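Local coordinates for putative acetyl transferase (Pyrococcus furiosus, PDB 1VKC), which probably transfers acyl groups, most likely acetyl from acetyl-coenzyme A, as a member of the GNAT acetyltransferase family, with an acceptor that is not established, at residues Arg28-Ser31 against Tyr32-Arg36; Ile97-Val100 against Lys101-Gly105; Leu106-Gly109 against Ser110-Arg114; Glu118-Glu122 against Arg123-Lys127. All coordinates share one frame; numbering follows the deposited sequence.

Interaction 1 of 4, residues Arg28-Ser31 against Tyr32-Arg36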
loop_
_atom_site.group_PDB
_atom_site.type_symbol
_atom_site.label_atom_id
_atom_site.label_comp_id
_atom_site.label_asym_id
_atom_site.label_seq_id
_atom_site.Cartn_x
_atom_site.Cartn_y
_atom_site.Cartn_z
ATOM N N ARG A 28 2.578 -2.869 -6.770
ATOM C CA ARG A 28 1.748 -3.602 -5.803
ATOM C C ARG A 28 1.132 -2.647 -4.783
ATOM O O ARG A 28 -0.054 -2.721 -4.488
ATOM C CB ARG A 28 2.583 -4.644 -5.081
ATOM C CG ARG A 28 1.857 -5.350 -3.940
ATOM C CD ARG A 28 2.545 -6.602 -3.501
ATOM N NE ARG A 28 2.755 -7.475 -4.655
ATOM C CZ ARG A 28 3.658 -8.444 -4.733
ATOM N NH1 ARG A 28 4.471 -8.721 -3.701
ATOM N NH2 ARG A 28 3.760 -9.144 -5.862
ATOM N N GLU A 29 1.952 -1.750 -4.255
ATOM C CA GLU A 29 1.498 -0.776 -3.257
ATOM C C GLU A 29 0.479 0.194 -3.855
ATOM O O GLU A 29 -0.604 0.405 -3.288
ATOM C CB GLU A 29 2.713 -0.018 -2.663
ATOM C CG GLU A 29 2.371 1.028 -1.584
ATOM C CD GLU A 29 1.897 0.420 -0.263
ATOM O OE1 GLU A 29 0.983 0.995 0.370
ATOM O OE2 GLU A 29 2.441 -0.612 0.154
ATOM N N ILE A 30 0.823 0.781 -4.993
ATOM C CA ILE A 30 -0.044 1.744 -5.655
ATOM C C ILE A 30 -1.395 1.116 -6.080
ATOM O O ILE A 30 -2.471 1.650 -5.753
ATOM C CB ILE A 30 0.675 2.373 -6.877
ATOM C CG1 ILE A 30 1.793 3.319 -6.401
ATOM C CG2 ILE A 30 -0.310 3.160 -7.763
ATOM C CD1 ILE A 30 2.610 3.914 -7.512
ATOM N N SER A 31 -1.323 -0.019 -6.783
ATOM C CA SER A 31 -2.514 -0.631 -7.411
ATOM C C SER A 31 -3.578 -1.030 -6.407
ATOM O O SER A 31 -4.767 -1.090 -6.742
ATOM C CB SER A 31 -2.120 -1.850 -8.232
ATOM O OG SER A 31 -1.338 -1.470 -9.329
ATOM N N TYR A 32 -3.164 -1.310 -5.180
ATOM C CA TYR A 32 -4.093 -1.835 -4.185
ATOM C C TYR A 32 -5.231 -0.857 -3.851
ATOM O O TYR A 32 -6.320 -1.286 -3.471
ATOM C CB TYR A 32 -3.359 -2.258 -2.914
ATOM C CG TYR A 32 -4.293 -2.760 -1.867
ATOM C CD1 TYR A 32 -5.016 -3.920 -2.068
ATOM C CD2 TYR A 32 -4.500 -2.040 -0.689
ATOM C CE1 TYR A 32 -5.902 -4.385 -1.114
ATOM C CE2 TYR A 32 -5.386 -2.490 0.273
ATOM C CZ TYR A 32 -6.083 -3.662 0.054
ATOM O OH TYR A 32 -6.961 -4.111 0.995
ATOM N N SER A 33 -4.997 0.438 -4.013
ATOM C CA SER A 33 -6.039 1.432 -3.721
ATOM C C SER A 33 -7.256 1.291 -4.635
ATOM O O SER A 33 -8.375 1.617 -4.236
ATOM C CB SER A 33 -5.479 2.857 -3.813
ATOM O OG SER A 33 -5.088 3.172 -5.138
ATOM N N PHE A 34 -7.046 0.784 -5.849
ATOM C CA PHE A 34 -8.106 0.750 -6.859
ATOM C C PHE A 34 -8.894 -0.566 -6.908
ATOM O O PHE A 34 -9.844 -0.683 -7.668
ATOM C CB PHE A 34 -7.527 1.092 -8.229
ATOM C CG PHE A 34 -6.713 2.347 -8.225
ATOM C CD1 PHE A 34 -7.331 3.581 -8.309
ATOM C CD2 PHE A 34 -5.327 2.292 -8.109
ATOM C CE1 PHE A 34 -6.586 4.754 -8.278
ATOM C CE2 PHE A 34 -4.562 3.468 -8.079
ATOM C CZ PHE A 34 -5.193 4.697 -8.160
ATOM N N VAL A 35 -8.513 -1.538 -6.085
ATOM C CA VAL A 35 -9.206 -2.833 -6.047
ATOM C C VAL A 35 -10.611 -2.647 -5.461
ATOM O O VAL A 35 -10.754 -2.158 -4.343
ATOM C CB VAL A 35 -8.398 -3.869 -5.237
ATOM C CG1 VAL A 35 -9.191 -5.147 -5.028
ATOM C CG2 VAL A 35 -7.084 -4.158 -5.941
ATOM N N ARG A 36 -11.635 -3.029 -6.237
ATOM C CA ARG A 36 -13.047 -2.793 -5.869
ATOM C C ARG A 36 -13.758 -4.034 -5.292
ATOM O O ARG A 36 -14.954 -3.970 -4.994
ATOM C CB ARG A 36 -13.839 -2.291 -7.091
ATOM C CG ARG A 36 -13.218 -1.089 -7.806
#
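Ser-33 N and Phe-34 N each reach back three residues, to Ile-30 O at 3.3 Å and Ser-31 O at 3.1 Å, the spacing of 3-10 turns, whereas the four-residue bond from Tyr-32 N to Arg-28 O is weak. Ile-30 O takes a second donor, the hydroxyl of Ser-33, with OG 3.1 Å from Ile-30 O and almost in line with the C=O bond (175°). Ser-33 can do this because its OG stands between its own backbone N and carbonyl carbon (chi1 66°). That OG also lies over one face of the Phe-34 ring, toward its rim. In the GNAT fold this segment leads from helix 20-31 to helix 41-57; Tyr-32 meets Tyr-41 edge-to-face there, and its ring receives a cation-pi contact from Lys-101 of the second subunit, whose NZ bonds Tyr-32 O. The Phe-34 ring folds back along the turn: its CE2 comes 4.3 Å from Ile-30 CG2, while Ser-31 O lies at the ring edge, 3.7 Å from Phe-34 CD2. Val-35 CG2 approaches the same carbonyl, 3.9 Å from Ser-31 O. The Ser-31 hydroxyl turns instead to Asp-27 O, one helical turn back.

Interaction 2 of 4, residues Ile97-Val100 against Lys101-Gly105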
loop_
_atom_site.group_PDB
_atom_site.type_symbol
_atom_site.label_atom_id
_atom_site.label_comp_id
_atom_site.label_asym_id
_atom_site.label_seq_id
_atom_site.Cartn_x
_atom_site.Cartn_y
_atom_site.Cartn_z
ATOM N N ILE A 97 2.410 3.511 -16.021
ATOM C CA ILE A 97 3.274 4.648 -15.770
ATOM C C ILE A 97 2.911 5.176 -14.371
ATOM O O ILE A 97 1.752 5.470 -14.094
ATOM C CB ILE A 97 3.143 5.695 -16.885
ATOM C CG1 ILE A 97 4.044 6.898 -16.620
ATOM C CG2 ILE A 97 1.705 6.141 -17.068
ATOM C CD1 ILE A 97 4.517 7.546 -17.895
ATOM N N GLU A 98 3.903 5.216 -13.488
ATOM C CA GLU A 98 3.701 5.500 -12.072
ATOM C C GLU A 98 4.820 6.422 -11.597
ATOM O O GLU A 98 5.981 6.243 -11.967
ATOM C CB GLU A 98 3.664 4.179 -11.255
ATOM C CG GLU A 98 2.346 3.415 -11.396
ATOM C CD GLU A 98 2.361 1.952 -10.906
ATOM O OE1 GLU A 98 1.279 1.309 -10.942
ATOM O OE2 GLU A 98 3.413 1.424 -10.482
ATOM N N VAL A 99 4.457 7.449 -10.832
ATOM C CA VAL A 99 5.439 8.340 -10.203
ATOM C C VAL A 99 5.132 8.355 -8.695
ATOM O O VAL A 99 3.975 8.385 -8.308
ATOM C CB VAL A 99 5.380 9.753 -10.809
ATOM C CG1 VAL A 99 6.319 10.722 -10.080
ATOM C CG2 VAL A 99 5.701 9.707 -12.310
ATOM N N VAL A 100 6.164 8.293 -7.858
ATOM C CA VAL A 100 5.954 8.259 -6.401
ATOM C C VAL A 100 5.339 9.566 -5.936
ATOM O O VAL A 100 5.599 10.608 -6.502
ATOM C CB VAL A 100 7.239 7.951 -5.607
ATOM C CG1 VAL A 100 7.731 6.595 -5.952
ATOM C CG2 VAL A 100 8.328 9.029 -5.837
ATOM N N LYS A 101 4.501 9.485 -4.906
ATOM C CA LYS A 101 3.645 10.606 -4.503
ATOM C C LYS A 101 4.409 11.901 -4.234
ATOM O O LYS A 101 3.972 12.971 -4.616
ATOM C CB LYS A 101 2.784 10.216 -3.298
ATOM C CG LYS A 101 3.555 9.668 -2.090
ATOM C CD LYS A 101 2.598 9.266 -0.967
ATOM C CE LYS A 101 3.261 8.349 0.035
ATOM N NZ LYS A 101 2.331 8.012 1.157
ATOM N N TRP A 102 5.573 11.802 -3.611
ATOM C CA TRP A 102 6.345 13.013 -3.281
ATOM C C TRP A 102 7.173 13.568 -4.450
ATOM O O TRP A 102 7.751 14.649 -4.332
ATOM C CB TRP A 102 7.232 12.790 -2.053
ATOM C CG TRP A 102 7.954 11.521 -2.063
ATOM C CD1 TRP A 102 7.518 10.338 -1.566
ATOM C CD2 TRP A 102 9.258 11.284 -2.587
ATOM N NE1 TRP A 102 8.469 9.370 -1.752
ATOM C CE2 TRP A 102 9.554 9.926 -2.375
ATOM C CE3 TRP A 102 10.215 12.084 -3.225
ATOM C CZ2 TRP A 102 10.763 9.346 -2.773
ATOM C CZ3 TRP A 102 11.420 11.506 -3.616
ATOM C CH2 TRP A 102 11.680 10.153 -3.388
ATOM N N ALA A 103 7.223 12.852 -5.575
ATOM C CA ALA A 103 7.958 13.338 -6.759
ATOM C C ALA A 103 7.006 13.828 -7.867
ATOM O O ALA A 103 7.436 14.155 -8.973
ATOM C CB ALA A 103 8.867 12.244 -7.284
ATOM N N ARG A 104 5.717 13.885 -7.560
ATOM C CA ARG A 104 4.720 14.352 -8.526
ATOM C C ARG A 104 4.816 15.874 -8.685
ATOM O O ARG A 104 5.164 16.579 -7.742
ATOM C CB ARG A 104 3.313 13.876 -8.121
ATOM C CG ARG A 104 3.079 12.368 -8.421
ATOM C CD ARG A 104 1.898 11.735 -7.699
ATOM N NE ARG A 104 1.915 10.262 -7.777
ATOM C CZ ARG A 104 1.335 9.432 -6.890
ATOM N NH1 ARG A 104 1.424 8.110 -7.055
ATOM N NH2 ARG A 104 0.670 9.906 -5.832
ATOM N N GLY A 105 4.572 16.368 -9.901
ATOM C CA GLY A 105 4.628 17.810 -10.181
ATOM C C GLY A 105 5.992 18.326 -10.617
ATOM O O GLY A 105 6.245 19.543 -10.572
HETATM O O HOH W 1 1.454 7.591 -10.382
#
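Val-100 CG2 is the apolar centre, packed 3.6 Å from Ala-103 CB and set over the six-membered ring of Trp-102. The evidence for a CH-pi contact is direct: Val-100 CG2 is 4.0 Å from the centroid of that Trp-102 ring and only 17° off its normal. The two side chains run alongside each other in the same direction, and a Val-100 chi1 of -63° turns CG1 away and leaves CG2 facing the indole. Beyond the ring, Trp-102 NE1 makes a weak bond to Ile-39 O of the second subunit. With an alanine in place of Trp-102, Val-100 CG2 is likely to lose its aromatic cover and Ile-39 O of the neighbouring subunit this donor. Val-99 CG1 extends the apolar patch, 4.1 Å from Ala-103 CB. The backbone turns here: Ala-103 N bonds Val-100 O at 2.9 Å, and Lys-101 and Trp-102 have the phi/psi of the two central residues of a type I beta turn. It follows strand 90-99 and leads into Arg-Gly-Leu-Gly-Ile-Gly, which fits the R/Q-x-x-G-x-G/A signature of GNAT enzymes, where relatives bind the coenzyme A pyrophosphate. At the polar edge, the extended chain of Arg-104 brings NE and NH1 to Val-99 O, 2.8 and 2.9 Å away, in a fork of two weak, bent bonds. One guanidinium face lies against Lys-101 CA and the Val-100 carbonyl carbon. A water accepts from Val-99 N at 3.0 Å and, weakly, from Arg-104 NH1.

Interaction 3 of 4, residues Leu106-Gly109 against Ser110-Arg114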
loop_
_atom_site.group_PDB
_atom_site.type_symbol
_atom_site.label_atom_id
_atom_site.label_comp_id
_atom_site.label_asym_id
_atom_site.label_seq_id
_atom_site.Cartn_x
_atom_site.Cartn_y
_atom_site.Cartn_z
ATOM N N LEU A 106 6.871 17.410 -11.035
ATOM C CA LEU A 106 8.183 17.760 -11.599
ATOM C C LEU A 106 8.303 17.358 -13.087
ATOM O O LEU A 106 9.404 17.361 -13.658
ATOM C CB LEU A 106 9.297 17.099 -10.785
ATOM C CG LEU A 106 9.697 17.802 -9.477
ATOM C CD1 LEU A 106 8.660 17.602 -8.376
ATOM C CD2 LEU A 106 11.055 17.301 -9.029
ATOM N N GLY A 107 7.173 17.013 -13.705
ATOM C CA GLY A 107 7.141 16.560 -15.100
ATOM C C GLY A 107 7.774 15.207 -15.356
ATOM O O GLY A 107 8.129 14.901 -16.491
ATOM N N ILE A 108 7.935 14.396 -14.307
ATOM C CA ILE A 108 8.627 13.101 -14.434
ATOM C C ILE A 108 7.777 12.127 -15.241
ATOM O O ILE A 108 8.295 11.440 -16.121
ATOM C CB ILE A 108 8.946 12.504 -13.074
ATOM C CG1 ILE A 108 9.996 13.342 -12.348
ATOM C CG2 ILE A 108 9.494 11.064 -13.215
ATOM C CD1 ILE A 108 10.100 12.982 -10.885
ATOM N N GLY A 109 6.478 12.081 -14.940
ATOM C CA GLY A 109 5.515 11.258 -15.693
ATOM C C GLY A 109 5.499 11.646 -17.162
ATOM O O GLY A 109 5.545 10.784 -18.075
ATOM N N SER A 110 5.492 12.940 -17.397
ATOM C CA SER A 110 5.530 13.470 -18.750
ATOM C C SER A 110 6.797 13.035 -19.477
ATOM O O SER A 110 6.728 12.585 -20.616
ATOM C CB SER A 110 5.375 14.995 -18.720
ATOM O OG SER A 110 5.010 15.461 -19.979
ATOM N N ALA A 111 7.944 13.107 -18.786
ATOM C CA ALA A 111 9.231 12.731 -19.353
ATOM C C ALA A 111 9.348 11.224 -19.630
ATOM O O ALA A 111 9.932 10.817 -20.646
ATOM C CB ALA A 111 10.345 13.172 -18.434
ATOM N N LEU A 112 8.799 10.408 -18.720
ATOM C CA LEU A 112 8.801 8.951 -18.866
ATOM C C LEU A 112 8.021 8.557 -20.109
ATOM O O LEU A 112 8.471 7.730 -20.903
ATOM C CB LEU A 112 8.223 8.275 -17.607
ATOM C CG LEU A 112 9.183 8.182 -16.400
ATOM C CD1 LEU A 112 8.425 7.878 -15.110
ATOM C CD2 LEU A 112 10.265 7.130 -16.648
ATOM N N LEU A 113 6.858 9.168 -20.298
ATOM C CA LEU A 113 6.042 8.898 -21.485
ATOM C C LEU A 113 6.731 9.329 -22.790
ATOM O O LEU A 113 6.650 8.631 -23.798
ATOM C CB LEU A 113 4.683 9.572 -21.365
ATOM C CG LEU A 113 3.663 9.202 -22.463
ATOM C CD1 LEU A 113 3.470 7.718 -22.530
ATOM C CD2 LEU A 113 2.336 9.882 -22.232
ATOM N N ARG A 114 7.405 10.475 -22.781
ATOM C CA ARG A 114 8.170 10.889 -23.973
ATOM C C ARG A 114 9.234 9.857 -24.298
ATOM O O ARG A 114 9.433 9.500 -25.463
ATOM C CB ARG A 114 8.837 12.261 -23.777
ATOM C CG ARG A 114 7.917 13.405 -23.908
ATOM C CD ARG A 114 8.653 14.742 -24.151
ATOM N NE ARG A 114 9.484 15.084 -23.008
ATOM C CZ ARG A 114 9.058 15.761 -21.944
ATOM N NH1 ARG A 114 9.873 15.997 -20.969
ATOM N NH2 ARG A 114 7.809 16.172 -21.855
#
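Gly-107 O accepts from Ala-111 N at 2.9 Å, and the next two four-residue bonds follow without a break: Leu-112 N to Ile-108 O at 2.8 Å and Leu-113 N to Gly-109 O at 3.0 Å. Their regularity shows that helix 108-122 is fully formed from its first turn. Gly-107 holds the N-cap position, and its positive phi (69°) suits a residue without a side chain. The hydroxyl of Ser-110 has its partner elsewhere, in Arg-145 NH1.

The side chains begin close beside these carbonyls. Ala-111 CB lies 3.4 Å from Gly-107 O, and Leu-112 CG is equally near Ile-108 O, also 3.4 Å. One turn apart, Ile-108 and Leu-112 lie side by side and point the same way, touching through Ile-108 CG2 and Leu-112 CD1 at 3.9 Å. Ile-108 CG2, anti to the backbone N, is placed toward Leu-112. This pair packs on strand 90-99, Ile-108 on Val-99 and Leu-112 on Ile-97, as expected for the helix of a beta-alpha-beta unit. Leu-113 turns to Trp-141 and Tyr-142 of helix 138-144.

The chemistry is that of a glycine-rich helix start: the first-turn carbonyls point down the helix and are taken up by its own amides, while the helix begins with its amide end toward the preceding loop. That polarity would probably suit an anion, consistent with the coenzyme A pyrophosphate bound at this place in GNAT relatives.

Interaction 4 of 4, residues Glu118-Glu122 against Arg123-Lys127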
loop_
_atom_site.group_PDB
_atom_site.type_symbol
_atom_site.label_atom_id
_atom_site.label_comp_id
_atom_site.label_asym_id
_atom_site.label_seq_id
_atom_site.Cartn_x
_atom_site.Cartn_y
_atom_site.Cartn_z
ATOM N N GLU A 118 9.458 7.644 -27.681
ATOM C CA GLU A 118 10.705 7.645 -28.455
ATOM C C GLU A 118 11.207 6.217 -28.714
ATOM O O GLU A 118 11.555 5.885 -29.852
ATOM C CB GLU A 118 11.757 8.510 -27.758
ATOM C CG GLU A 118 11.432 9.997 -27.866
ATOM C CD GLU A 118 12.172 10.891 -26.864
ATOM O OE1 GLU A 118 12.896 10.365 -25.981
ATOM O OE2 GLU A 118 12.012 12.139 -26.964
ATOM N N TRP A 119 11.207 5.373 -27.677
ATOM C CA TRP A 119 11.648 4.001 -27.796
ATOM C C TRP A 119 10.719 3.186 -28.691
ATOM O O TRP A 119 11.187 2.417 -29.524
ATOM C CB TRP A 119 11.775 3.350 -26.429
ATOM C CG TRP A 119 12.350 1.950 -26.462
ATOM C CD1 TRP A 119 13.678 1.602 -26.478
ATOM C CD2 TRP A 119 11.619 0.736 -26.456
ATOM N NE1 TRP A 119 13.806 0.233 -26.495
ATOM C CE2 TRP A 119 12.555 -0.326 -26.477
ATOM C CE3 TRP A 119 10.253 0.420 -26.430
ATOM C CZ2 TRP A 119 12.169 -1.666 -26.483
ATOM C CZ3 TRP A 119 9.871 -0.910 -26.437
ATOM C CH2 TRP A 119 10.830 -1.940 -26.459
ATOM N N ALA A 120 9.408 3.364 -28.513
ATOM C CA ALA A 120 8.422 2.720 -29.366
ATOM C C ALA A 120 8.706 3.005 -30.867
ATOM O O ALA A 120 8.714 2.093 -31.691
ATOM C CB ALA A 120 6.978 3.180 -28.954
ATOM N N LYS A 121 8.964 4.262 -31.191
ATOM C CA LYS A 121 9.277 4.663 -32.558
ATOM C C LYS A 121 10.521 3.911 -33.083
ATOM O O LYS A 121 10.521 3.437 -34.221
ATOM C CB LYS A 121 9.492 6.180 -32.632
ATOM C CG LYS A 121 9.213 6.799 -34.006
ATOM C CD LYS A 121 8.980 8.312 -33.872
ATOM C CE LYS A 121 8.736 8.981 -35.221
ATOM N NZ LYS A 121 8.610 10.465 -35.092
ATOM N N GLU A 122 11.562 3.814 -32.251
ATOM C CA GLU A 122 12.814 3.079 -32.603
ATOM C C GLU A 122 12.558 1.647 -32.950
ATOM O O GLU A 122 13.260 1.073 -33.778
ATOM C CB GLU A 122 13.783 3.051 -31.427
ATOM C CG GLU A 122 14.376 4.372 -31.042
ATOM C CD GLU A 122 15.246 4.265 -29.804
ATOM O OE1 GLU A 122 15.541 5.327 -29.227
ATOM O OE2 GLU A 122 15.633 3.130 -29.411
ATOM N N ARG A 123 11.581 1.041 -32.265
ATOM C CA ARG A 123 11.227 -0.369 -32.483
ATOM C C ARG A 123 10.326 -0.576 -33.690
ATOM O O ARG A 123 10.029 -1.702 -34.040
ATOM C CB ARG A 123 10.539 -0.965 -31.236
ATOM C CG ARG A 123 11.385 -0.991 -29.990
ATOM C CD ARG A 123 12.422 -2.111 -29.957
ATOM N NE ARG A 123 13.578 -1.815 -30.784
ATOM C CZ ARG A 123 14.651 -2.605 -30.892
ATOM N NH1 ARG A 123 15.664 -2.238 -31.674
ATOM N NH2 ARG A 123 14.724 -3.750 -30.213
ATOM N N GLY A 124 9.863 0.501 -34.306
ATOM C CA GLY A 124 8.971 0.390 -35.459
ATOM C C GLY A 124 7.495 0.361 -35.109
ATOM O O GLY A 124 6.668 0.044 -35.947
ATOM N N ALA A 125 7.139 0.720 -33.885
ATOM C CA ALA A 125 5.692 0.778 -33.525
ATOM C C ALA A 125 5.005 1.908 -34.288
ATOM O O ALA A 125 5.626 2.927 -34.555
ATOM C CB ALA A 125 5.521 0.960 -32.046
ATOM N N LYS A 126 3.727 1.712 -34.641
ATOM C CA LYS A 126 2.901 2.712 -35.360
ATOM C C LYS A 126 1.942 3.471 -34.436
ATOM O O LYS A 126 1.322 4.458 -34.840
ATOM C CB LYS A 126 2.058 2.031 -36.447
ATOM C CG LYS A 126 2.795 1.000 -37.291
ATOM C CD LYS A 126 3.952 1.597 -38.014
ATOM N N LYS A 127 1.788 2.974 -33.215
ATOM C CA LYS A 127 0.960 3.615 -32.210
ATOM C C LYS A 127 1.495 3.276 -30.846
ATOM O O LYS A 127 2.157 2.225 -30.668
ATOM C CB LYS A 127 -0.496 3.100 -32.258
ATOM C CG LYS A 127 -1.155 3.143 -33.599
ATOM C CD LYS A 127 -2.673 2.904 -33.512
ATOM C CE LYS A 127 -3.046 1.485 -33.443
ATOM N NZ LYS A 127 -4.559 1.285 -33.675
#
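Arg-123 CB starts beside the helix backbone, 3.6 Å from Ala-120 O. The next atom, CG, sits 3.4 Å from Trp-119 O and over the indole: Arg-123 CG is 3.6 Å from the centroid of the Trp-119 six-membered ring and 8° off its normal, a CH-pi contact. The bend at chi2 lays CD across that face, 3.5 Å from Trp-119 CZ2, and the opposite bend at chi3 turns NE back, so that the guanidinium has Glu-122 O near its plane, at an edge, and is turned 39° against the indole. The tip, NH2, has a long, weak ion pair with Glu-60. Were Trp-119 replaced by a serine, the Arg-123 chain would probably be freer to turn and a gap would open against Ile-79 and Ile-81, its contacts on strand 73-83.

The backbone here makes a Schellman motif: Ala-125 N bonds Ala-120 O and Gly-124 N bonds Lys-121 O, both at 3.0 Å. Gly-124 permits it with a phi of 90°, where a CB would collide with the carbonyl O of Arg-123. The apolar contact that often accompanies the motif joins Ala-120 CB to Ala-125 CB, 4.1 Å apart, with Ala-92 of strand 90-99 next to Ala-120.

All four contacts are local and follow one another along the chain; none nests in or crosses another. Interaction 1 turns the chain from helix 20-31 toward helix 41-57. Interaction 2 turns it from strand 90-99 into the loop before helix 108-122, and interactions 1 and 2 touch where Ile-30 CD1 meets Glu-98 CB at 3.9 Å; both also reach the second subunit. Interaction 3 begins that helix, its centre about 10 Å from that of interaction 2, with Ile-97 and Val-99 packed against Gly-109. Interaction 4 ends the same helix, leading to strand 128-130, on the opposite side of the chain's centre from interaction 1, about 30 Å between centres.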